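Local coordinates for protein DyP-type peroxidase (Pleurotus ostreatus, PDB 6FSL) that binds heme b and probably uses it to reduce peroxide while oxidising dyes and other substrates, at residues Ala74-Phe79 with Val135-Gly140. The protein carries 1 engineered substitution. Sequence-based numbering, arbitrary orientation.
Sequences AVNVSF and VIFVAG
Val75 of strand 74-79 puts its CG1 methyl into the dip between Ile136 and Val138 on the antiparallel strand 135-140, 3.9 Å from Ile136 CG2 and 4.0 Å from Val138 CG2. This is a small worked example of how branched side chains interlock across paired strands. With CG1 anti to the backbone N (chi1 -165°), the methyl sits beside its own carbonyl and lies alongside Ile136, both side chains pointing the same way. Farther along, Val77 CG2 meets Ile136 CG1 more loosely. Ile136 is thus a bump whose CG2 branch faces Val75 and whose CG1 branch faces Val77.

The other face of the sheet is shaped by one large ring. Phe137 has chi1 55°, its CG held between backbone N and carbonyl carbon, and the ring leans across the strand gap over Asn76. Asn76 CB lies over one face of the Phe137 ring, 3.8 Å from its centroid and offset toward the rim, in a CH-pi contact. The Asn76 amide turns back along its own strand, where ND2 bonds to Val75 O at 2.7 Å; OD1 accepts a hydrogen bond from Asp11 N, and ND2 also donates to Lys46 O. Beside the ring, Val135 CG1 rests 3.7 Å from Ser78 CB.

Six backbone hydrogen bonds fix this register, with Ala74-Ala139, Asn76-Phe137 and Ser78-Val135 as the hydrogen-bonded pairs. The pair belongs to the N-terminal of the two ferredoxin-like halves of the DyP fold; strand 20-28 runs beside 135-140, and strand 462-472, from the C-terminal half, beside 74-79. Tyr23 stacks on Phe137, and Ser472 bonds to Ser78 OG. Helices 31-41 and 143-156 pack over the face carrying Val75, Val77, Ile136 and Val138.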
# COMPACT_ATOMS: atom_id res chain seq x y z
N ALA A 74 -14.24 1.20 13.56
CA ALA A 74 -13.16 0.58 14.28
C ALA A 74 -11.95 1.52 14.43
O ALA A 74 -11.66 2.35 13.57
CB ALA A 74 -12.76 -0.69 13.55
N VAL A 75 -11.23 1.38 15.53
CA VAL A 75 -10.07 2.23 15.79
C VAL A 75 -8.79 1.38 15.83
O VAL A 75 -8.79 0.29 16.38
CB VAL A 75 -10.19 2.93 17.16
CG1 VAL A 75 -9.18 4.07 17.25
CG2 VAL A 75 -11.62 3.40 17.42
N ASN A 76 -7.72 1.90 15.25
CA ASN A 76 -6.38 1.32 15.40
C ASN A 76 -5.39 2.43 15.74
O ASN A 76 -5.70 3.62 15.66
CB ASN A 76 -5.95 0.58 14.13
CG ASN A 76 -6.22 -0.92 14.18
OD1 ASN A 76 -5.66 -1.67 13.37
ND2 ASN A 76 -7.07 -1.37 15.11
N VAL A 77 -4.20 2.02 16.14
CA VAL A 77 -3.18 2.95 16.59
C VAL A 77 -1.82 2.39 16.25
O VAL A 77 -1.62 1.17 16.23
CB VAL A 77 -3.30 3.22 18.10
CG1 VAL A 77 -2.98 1.98 18.91
CG2 VAL A 77 -2.39 4.37 18.52
N SER A 78 -0.88 3.30 15.99
CA SER A 78 0.40 2.94 15.43
C SER A 78 1.37 4.05 15.81
O SER A 78 0.99 5.23 15.83
CB SER A 78 0.23 2.83 13.90
OG SER A 78 1.17 1.97 13.28
N PHE A 79 2.64 3.69 16.09
CA PHE A 79 3.65 4.64 16.60
C PHE A 79 4.92 4.73 15.76
O PHE A 79 5.47 3.70 15.36
CB PHE A 79 4.03 4.27 18.02
CG PHE A 79 2.89 4.41 18.99
CD1 PHE A 79 1.97 3.40 19.16
CD2 PHE A 79 2.74 5.59 19.73
CE1 PHE A 79 0.92 3.52 20.05
CE2 PHE A 79 1.70 5.73 20.63
CZ PHE A 79 0.79 4.69 20.78
N VAL A 135 -0.30 7.74 14.96
CA VAL A 135 -1.49 7.93 14.17
C VAL A 135 -2.60 7.11 14.84
O VAL A 135 -2.37 5.95 15.28
CB VAL A 135 -1.20 7.57 12.70
CG1 VAL A 135 -0.71 6.13 12.56
CG2 VAL A 135 -2.38 7.89 11.80
N ILE A 136 -3.76 7.76 15.02
CA ILE A 136 -4.98 7.08 15.46
C ILE A 136 -5.82 7.12 14.22
O ILE A 136 -5.99 8.19 13.65
CB ILE A 136 -5.69 7.84 16.62
CG1 ILE A 136 -4.84 7.75 17.89
CG2 ILE A 136 -7.11 7.30 16.90
CD1 ILE A 136 -5.38 8.60 19.01
N PHE A 137 -6.31 5.97 13.78
CA PHE A 137 -7.22 5.95 12.64
C PHE A 137 -8.51 5.19 12.89
O PHE A 137 -8.54 4.15 13.58
CB PHE A 137 -6.54 5.53 11.33
CG PHE A 137 -5.81 4.22 11.36
CD1 PHE A 137 -4.58 4.10 11.99
CD2 PHE A 137 -6.31 3.12 10.64
CE1 PHE A 137 -3.88 2.88 11.97
CE2 PHE A 137 -5.62 1.90 10.62
CZ PHE A 137 -4.41 1.78 11.28
N VAL A 138 -9.57 5.74 12.31
CA VAL A 138 -10.89 5.25 12.50
C VAL A 138 -11.59 5.14 11.17
O VAL A 138 -11.66 6.11 10.43
CB VAL A 138 -11.74 6.20 13.39
CG1 VAL A 138 -13.12 5.57 13.68
CG2 VAL A 138 -11.00 6.55 14.67
N ALA A 139 -12.18 3.96 10.94
CA ALA A 139 -12.73 3.54 9.65
C ALA A 139 -14.15 2.96 9.82
O ALA A 139 -14.37 2.10 10.67
CB ALA A 139 -11.81 2.48 9.05
N GLY A 140 -15.09 3.41 9.00
CA GLY A 140 -16.48 2.94 9.09
C GLY A 140 -17.29 3.22 7.85
O GLY A 140 -16.74 3.54 6.80